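PDB 6HDY: 2-hydroxyisobutyryl-CoA synthetase from Aquincola tertiaricarbonis, which belongs to the ANL superfamily of AMP-binding enzymes and combines a large AMP-binding region with a smaller C-terminal domain. Local coordinates for residues Y21-L26 with D143-A148; W15-E20 with C58-E63. All blocks are in the same frame, centred on the assembly; numbering follows the deposited sequence.

Interaction 1: Y21-L26 with D143-A148; sequences YDENYL and DWRAIA
Glu23 and Arg145 form a salt bridge that carries most of this contact. The guanidinium presents its NE side, so two nitrogens each hold one carboxylate oxygen. Arg145 NE donates to Glu23 OE1 over 3.3 Å in a nearly straight bond of 176°. Arg145 NH2 donates to Glu23 OE2 at 3.0 Å, with a more bent angle of 157°. Both oxygens lie near the guanidinium plane, but they are met from above the plane of the carboxylate. The two flat groups are therefore not coplanar; their planes stand 59° apart. In each side chain CG lies anti to the carbonyl carbon. Arg145 then bends at chi2 and chi3, which folds its chain and brings NE round to the acid. Ala148 CB lies 3.5 Å above one face of the Arg145 guanidinium, offset toward the rim.

Further hydrogen bonds hold the acid and its loop. Glu23 OE1 also accepts from Asn149 ND2, one helical turn beyond Arg145. Glu23 sits within a type I beta turn from Asp22 to Tyr25. An Asx turn overlaps it: Asn24 N donates to Asp22 OD1 at 2.8 Å. The backbone bond from Tyr25 N to Asp22 O is weak, at 3.4 Å. Arg189 NH1 donates a hydrogen bond to Glu23 O.

Van der Waals packing is a smaller part. Tyr21 CE2 comes within 4.3 Å of Ala146 O, which lies obliquely to the ring. Its hydroxyl is hydrogen-bonded to Glu331 OE1.

The whole is a side-on, bidentate Glu-Arg salt bridge next to a type I beta turn overlapped by an Asx turn. It joins the N-terminal loop to helix 141-157 of the large AMP-binding region.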
loop_
_atom_site.group_PDB
_atom_site.type_symbol
_atom_site.label_atom_id
_atom_site.label_comp_id
_atom_site.label_asym_id
_atom_site.label_seq_id
_atom_site.Cartn_x
_atom_site.Cartn_y
_atom_site.Cartn_z
ATOM N N TYR A 21 -7.133 24.746 1.101
ATOM C CA TYR A 21 -8.203 24.430 0.159
ATOM C C TYR A 21 -9.546 24.002 0.747
ATOM O O TYR A 21 -9.590 23.178 1.655
ATOM C CB TYR A 21 -7.738 23.351 -0.815
ATOM C CG TYR A 21 -6.705 23.806 -1.828
ATOM C CD1 TYR A 21 -7.039 24.705 -2.842
ATOM C CD2 TYR A 21 -5.424 23.252 -1.842
ATOM C CE1 TYR A 21 -6.095 25.119 -3.780
ATOM C CE2 TYR A 21 -4.486 23.623 -2.800
ATOM C CZ TYR A 21 -4.826 24.554 -3.773
ATOM O OH TYR A 21 -3.908 24.882 -4.737
ATOM N N ASP A 22 -10.647 24.511 0.156
ATOM C CA ASP A 22 -12.015 24.107 0.473
ATOM C C ASP A 22 -12.134 22.649 -0.012
ATOM O O ASP A 22 -12.072 22.371 -1.212
ATOM C CB ASP A 22 -13.050 25.028 -0.239
ATOM C CG ASP A 22 -14.526 24.621 -0.135
ATOM O OD1 ASP A 22 -14.822 23.576 0.503
ATOM O OD2 ASP A 22 -15.382 25.335 -0.707
ATOM N N GLU A 23 -12.263 21.728 0.953
ATOM C CA GLU A 23 -12.382 20.289 0.760
ATOM C C GLU A 23 -13.707 19.890 0.095
ATOM O O GLU A 23 -13.812 18.783 -0.432
ATOM C CB GLU A 23 -12.199 19.558 2.111
ATOM C CG GLU A 23 -10.798 19.654 2.715
ATOM C CD GLU A 23 -9.668 19.037 1.902
ATOM O OE1 GLU A 23 -8.532 19.556 1.980
ATOM O OE2 GLU A 23 -9.919 18.049 1.177
ATOM N N ASN A 24 -14.706 20.791 0.097
ATOM C CA ASN A 24 -16.019 20.518 -0.491
ATOM C C ASN A 24 -16.210 21.047 -1.902
ATOM O O ASN A 24 -17.238 20.760 -2.517
ATOM C CB ASN A 24 -17.137 21.017 0.431
ATOM C CG ASN A 24 -17.171 20.222 1.706
ATOM O OD1 ASN A 24 -17.146 18.977 1.693
ATOM N ND2 ASN A 24 -17.081 20.922 2.822
ATOM N N TYR A 25 -15.236 21.794 -2.421
ATOM C CA TYR A 25 -15.319 22.322 -3.766
ATOM C C TYR A 25 -15.183 21.241 -4.839
ATOM O O TYR A 25 -14.271 20.407 -4.801
ATOM C CB TYR A 25 -14.290 23.430 -3.990
ATOM C CG TYR A 25 -14.193 23.829 -5.448
ATOM C CD1 TYR A 25 -15.170 24.630 -6.035
ATOM C CD2 TYR A 25 -13.190 23.310 -6.270
ATOM C CE1 TYR A 25 -15.120 24.953 -7.386
ATOM C CE2 TYR A 25 -13.145 23.610 -7.628
ATOM C CZ TYR A 25 -14.104 24.448 -8.178
ATOM O OH TYR A 25 -14.062 24.786 -9.504
ATOM N N LEU A 26 -16.091 21.287 -5.811
ATOM C CA LEU A 26 -16.069 20.427 -6.995
ATOM C C LEU A 26 -16.407 21.360 -8.178
ATOM O O LEU A 26 -17.350 22.162 -8.060
ATOM C CB LEU A 26 -17.108 19.297 -6.871
ATOM C CG LEU A 26 -16.651 17.819 -6.911
ATOM C CD1 LEU A 26 -15.151 17.622 -6.595
ATOM C CD2 LEU A 26 -17.497 16.989 -5.973
ATOM N N ASP A 143 0.347 19.837 4.130
ATOM C CA ASP A 143 0.946 19.481 2.819
ATOM C C ASP A 143 0.250 18.307 2.142
ATOM O O ASP A 143 0.063 18.345 0.944
ATOM C CB ASP A 143 2.449 19.210 2.926
ATOM C CG ASP A 143 3.261 20.466 3.082
ATOM O OD1 ASP A 143 2.663 21.553 3.160
ATOM O OD2 ASP A 143 4.483 20.370 3.124
ATOM N N TRP A 144 -0.152 17.292 2.902
ATOM C CA TRP A 144 -0.870 16.121 2.383
ATOM C C TRP A 144 -2.176 16.608 1.706
ATOM O O TRP A 144 -2.507 16.180 0.593
ATOM C CB TRP A 144 -1.145 15.084 3.530
ATOM C CG TRP A 144 -1.454 13.724 2.975
ATOM C CD1 TRP A 144 -2.676 13.268 2.579
ATOM C CD2 TRP A 144 -0.495 12.747 2.525
ATOM N NE1 TRP A 144 -2.550 12.032 1.977
ATOM C CE2 TRP A 144 -1.222 11.681 1.947
ATOM C CE3 TRP A 144 0.911 12.666 2.560
ATOM C CZ2 TRP A 144 -0.590 10.537 1.414
ATOM C CZ3 TRP A 144 1.534 11.514 2.068
ATOM C CH2 TRP A 144 0.786 10.470 1.501
ATOM N N ARG A 145 -2.896 17.537 2.380
ATOM C CA ARG A 145 -4.101 18.185 1.829
ATOM C C ARG A 145 -3.757 19.015 0.580
ATOM O O ARG A 145 -4.459 18.903 -0.420
ATOM C CB ARG A 145 -4.866 19.025 2.883
ATOM C CG ARG A 145 -5.473 18.227 4.071
ATOM C CD ARG A 145 -5.983 16.814 3.746
ATOM N NE ARG A 145 -6.971 16.753 2.658
ATOM C CZ ARG A 145 -7.220 15.661 1.937
ATOM N NH1 ARG A 145 -6.557 14.543 2.171
ATOM N NH2 ARG A 145 -8.145 15.681 0.984
ATOM N N ALA A 146 -2.644 19.777 0.610
ATOM C CA ALA A 146 -2.190 20.560 -0.557
ATOM C C ALA A 146 -1.896 19.621 -1.763
ATOM O O ALA A 146 -2.271 19.935 -2.892
ATOM C CB ALA A 146 -0.954 21.385 -0.205
ATOM N N ILE A 147 -1.296 18.453 -1.500
ATOM C CA ILE A 147 -0.983 17.435 -2.520
ATOM C C ILE A 147 -2.277 16.799 -3.091
ATOM O O ILE A 147 -2.397 16.655 -4.307
ATOM C CB ILE A 147 -0.011 16.345 -1.936
ATOM C CG1 ILE A 147 1.361 16.959 -1.576
ATOM C CG2 ILE A 147 0.130 15.143 -2.922
ATOM C CD1 ILE A 147 2.290 16.106 -0.643
ATOM N N ALA A 148 -3.220 16.396 -2.205
ATOM C CA ALA A 148 -4.482 15.771 -2.613
ATOM C C ALA A 148 -5.320 16.702 -3.504
ATOM O O ALA A 148 -5.880 16.251 -4.504
ATOM C CB ALA A 148 -5.282 15.347 -1.389
#

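Interaction 2: W15-E20 with C58-E63; sequences WNFPVE and CQYAWE
Phe17 and Tyr60 meet in a T-shaped, edge-to-face pair. Phe17 supplies the edge and Tyr60 the face. The ring centroids are 5.5 Å apart and the planes stand at 72°. Phe17 CE1 makes the closest approach, 3.8 Å from Tyr60 CG. It is also 3.8 Å from Tyr60 CB, so the edge lands near the root of the tyrosine ring rather than over its centre. Phe17 CZ continues the contact across the same face, 4.1 Å from Tyr60 CD2.

The side chains cross at about a right angle. Both carry CG anti to the backbone N (chi1 -170° for Phe17 and 172° for Tyr60). This extends each ring from its own backbone toward the other. The rings span a separation of 9.5 Å between Phe17 CA and Tyr60 CA.

Next come the groups that place the rings. Phe17 also packs on Arg53, Gln56 and Val57, earlier on the same helix 43-64 that carries Tyr60. The peptide bond between Phe17 and Pro18 is cis, which turns the loop sharply just after the aromatic residue. Tyr60 OH is hydrogen-bonded to Thr333 O, tying the far end of its ring to another loop. The Tyr60 ring also meets the ring of His64, one helical turn on.

No hydrogen bond crosses between 15-20 and 58-63. The contact rests on dispersion and on the weak electrostatic attraction of ring hydrogens to a pi face. Such a pair has some preference for orientation, but less directionality than a hydrogen bond. The Tyr60 hydroxyl bond probably helps to set the tilt of the receiving face.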
loop_
_atom_site.group_PDB
_atom_site.type_symbol
_atom_site.label_atom_id
_atom_site.label_comp_id
_atom_site.label_asym_id
_atom_site.label_seq_id
_atom_site.Cartn_x
_atom_site.Cartn_y
_atom_site.Cartn_z
ATOM N N TRP A 15 -5.650 31.389 -3.688
ATOM C CA TRP A 15 -4.243 31.762 -3.750
ATOM C C TRP A 15 -3.793 32.314 -2.412
ATOM O O TRP A 15 -4.044 33.470 -2.103
ATOM C CB TRP A 15 -3.993 32.753 -4.896
ATOM C CG TRP A 15 -2.545 33.008 -5.210
ATOM C CD1 TRP A 15 -1.890 34.203 -5.131
ATOM C CD2 TRP A 15 -1.589 32.056 -5.699
ATOM N NE1 TRP A 15 -0.578 34.051 -5.521
ATOM C CE2 TRP A 15 -0.368 32.745 -5.883
ATOM C CE3 TRP A 15 -1.642 30.682 -6.000
ATOM C CZ2 TRP A 15 0.786 32.110 -6.359
ATOM C CZ3 TRP A 15 -0.493 30.050 -6.445
ATOM C CH2 TRP A 15 0.702 30.761 -6.629
ATOM N N ASN A 16 -3.158 31.467 -1.599
ATOM C CA ASN A 16 -2.691 31.846 -0.270
ATOM C C ASN A 16 -1.532 30.962 0.169
ATOM O O ASN A 16 -1.491 29.774 -0.178
ATOM C CB ASN A 16 -3.856 31.711 0.744
ATOM C CG ASN A 16 -3.698 32.449 2.054
ATOM O OD1 ASN A 16 -3.174 33.571 2.123
ATOM N ND2 ASN A 16 -4.242 31.866 3.120
ATOM N N PHE A 17 -0.599 31.545 0.952
ATOM C CA PHE A 17 0.490 30.797 1.570
ATOM C C PHE A 17 0.511 31.072 3.073
ATOM O O PHE A 17 0.673 32.233 3.462
ATOM C CB PHE A 17 1.876 31.039 0.961
ATOM C CG PHE A 17 2.921 30.061 1.483
ATOM C CD1 PHE A 17 3.653 30.344 2.637
ATOM C CD2 PHE A 17 3.153 28.851 0.835
ATOM C CE1 PHE A 17 4.608 29.446 3.118
ATOM C CE2 PHE A 17 4.124 27.964 1.305
ATOM C CZ PHE A 17 4.835 28.261 2.455
ATOM N N PRO A 18 0.419 30.018 3.933
ATOM C CA PRO A 18 0.215 28.586 3.612
ATOM C C PRO A 18 -1.157 28.356 2.974
ATOM O O PRO A 18 -2.116 29.024 3.337
ATOM C CB PRO A 18 0.294 27.899 4.995
ATOM C CG PRO A 18 0.979 28.886 5.891
ATOM C CD PRO A 18 0.483 30.223 5.389
ATOM N N VAL A 19 -1.244 27.440 2.008
ATOM C CA VAL A 19 -2.493 27.137 1.303
ATOM C C VAL A 19 -3.503 26.392 2.240
ATOM O O VAL A 19 -3.095 25.753 3.204
ATOM C CB VAL A 19 -2.191 26.407 -0.035
ATOM C CG1 VAL A 19 -1.972 24.908 0.181
ATOM C CG2 VAL A 19 -3.265 26.677 -1.083
ATOM N N GLU A 20 -4.806 26.526 1.961
ATOM C CA GLU A 20 -5.890 25.980 2.770
ATOM C C GLU A 20 -7.148 25.781 1.928
ATOM O O GLU A 20 -8.124 26.532 2.056
ATOM C CB GLU A 20 -6.188 26.947 3.940
ATOM C CG GLU A 20 -5.905 26.317 5.294
ATOM C CD GLU A 20 -7.033 26.394 6.307
ATOM O OE1 GLU A 20 -7.388 25.337 6.876
ATOM O OE2 GLU A 20 -7.570 27.505 6.523
ATOM N N CYS A 58 10.553 31.761 0.225
ATOM C CA CYS A 58 11.939 32.023 0.598
ATOM C C CYS A 58 12.057 32.661 1.975
ATOM O O CYS A 58 13.004 32.363 2.700
ATOM C CB CYS A 58 12.642 32.846 -0.477
ATOM S SG CYS A 58 13.112 31.886 -1.936
ATOM N N GLN A 59 11.085 33.515 2.347
ATOM C CA GLN A 59 11.037 34.151 3.664
ATOM C C GLN A 59 10.663 33.071 4.676
ATOM O O GLN A 59 11.258 32.991 5.752
ATOM C CB GLN A 59 9.996 35.279 3.686
ATOM C CG GLN A 59 10.478 36.581 3.050
ATOM C CD GLN A 59 9.359 37.463 2.523
ATOM O OE1 GLN A 59 8.218 37.442 3.006
ATOM N NE2 GLN A 59 9.677 38.296 1.537
ATOM N N TYR A 60 9.711 32.200 4.297
ATOM C CA TYR A 60 9.274 31.099 5.150
ATOM C C TYR A 60 10.443 30.143 5.433
ATOM O O TYR A 60 10.646 29.789 6.578
ATOM C CB TYR A 60 8.033 30.389 4.561
ATOM C CG TYR A 60 7.655 29.124 5.317
ATOM C CD1 TYR A 60 6.884 29.183 6.480
ATOM C CD2 TYR A 60 8.091 27.871 4.885
ATOM C CE1 TYR A 60 6.536 28.025 7.172
ATOM C CE2 TYR A 60 7.775 26.714 5.590
ATOM C CZ TYR A 60 6.998 26.796 6.732
ATOM O OH TYR A 60 6.721 25.650 7.437
ATOM N N ALA A 61 11.232 29.777 4.401
ATOM C CA ALA A 61 12.372 28.858 4.534
ATOM C C ALA A 61 13.508 29.474 5.343
ATOM O O ALA A 61 14.108 28.802 6.167
ATOM C CB ALA A 61 12.859 28.427 3.166
ATOM N N TRP A 62 13.777 30.771 5.142
ATOM C CA TRP A 62 14.796 31.515 5.897
ATOM C C TRP A 62 14.484 31.505 7.385
ATOM O O TRP A 62 15.395 31.442 8.212
ATOM C CB TRP A 62 14.816 32.959 5.410
ATOM C CG TRP A 62 15.847 33.838 6.040
ATOM C CD1 TRP A 62 15.667 34.699 7.086
ATOM C CD2 TRP A 62 17.183 34.047 5.572
ATOM N NE1 TRP A 62 16.818 35.420 7.313
ATOM C CE2 TRP A 62 17.757 35.061 6.378
ATOM C CE3 TRP A 62 17.960 33.468 4.550
ATOM C CZ2 TRP A 62 19.073 35.510 6.193
ATOM C CZ3 TRP A 62 19.264 33.905 4.374
ATOM C CH2 TRP A 62 19.811 34.913 5.190
ATOM N N GLU A 63 13.191 31.575 7.718
ATOM C CA GLU A 63 12.702 31.597 9.094
ATOM C C GLU A 63 12.702 30.236 9.771
ATOM O O GLU A 63 12.963 30.179 10.970
ATOM C CB GLU A 63 11.270 32.173 9.124
ATOM C CG GLU A 63 10.895 32.878 10.417
ATOM C CD GLU A 63 11.716 34.116 10.717
ATOM O OE1 GLU A 63 12.087 34.837 9.760
ATOM O OE2 GLU A 63 11.999 34.355 11.914
#

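Interactions 1 and 2 use consecutive pieces of one N-terminal loop, with centres about 17 Å apart. The 15-20 part packs against helix 43-64 through Phe17, and residues 21-26 reach helix 141-157. Interaction 1 is partly buried and mainly ionic. Interaction 2 is a surface contact between aromatic rings, without polar bonds across it. The two contacts touch where Val19 CG1 packs 3.7 Å from Ala146 CB. The loop 331-334 serves both: Glu331 and Thr333 are bonded to the two tyrosine hydroxyls, and Asp143 of helix 141-157 has a salt bridge to Arg332 and hydrogen bonds to Thr333 N and Ser334 OG. The N-terminal loop thus bridges two helices far apart in sequence, by different chemistry at each.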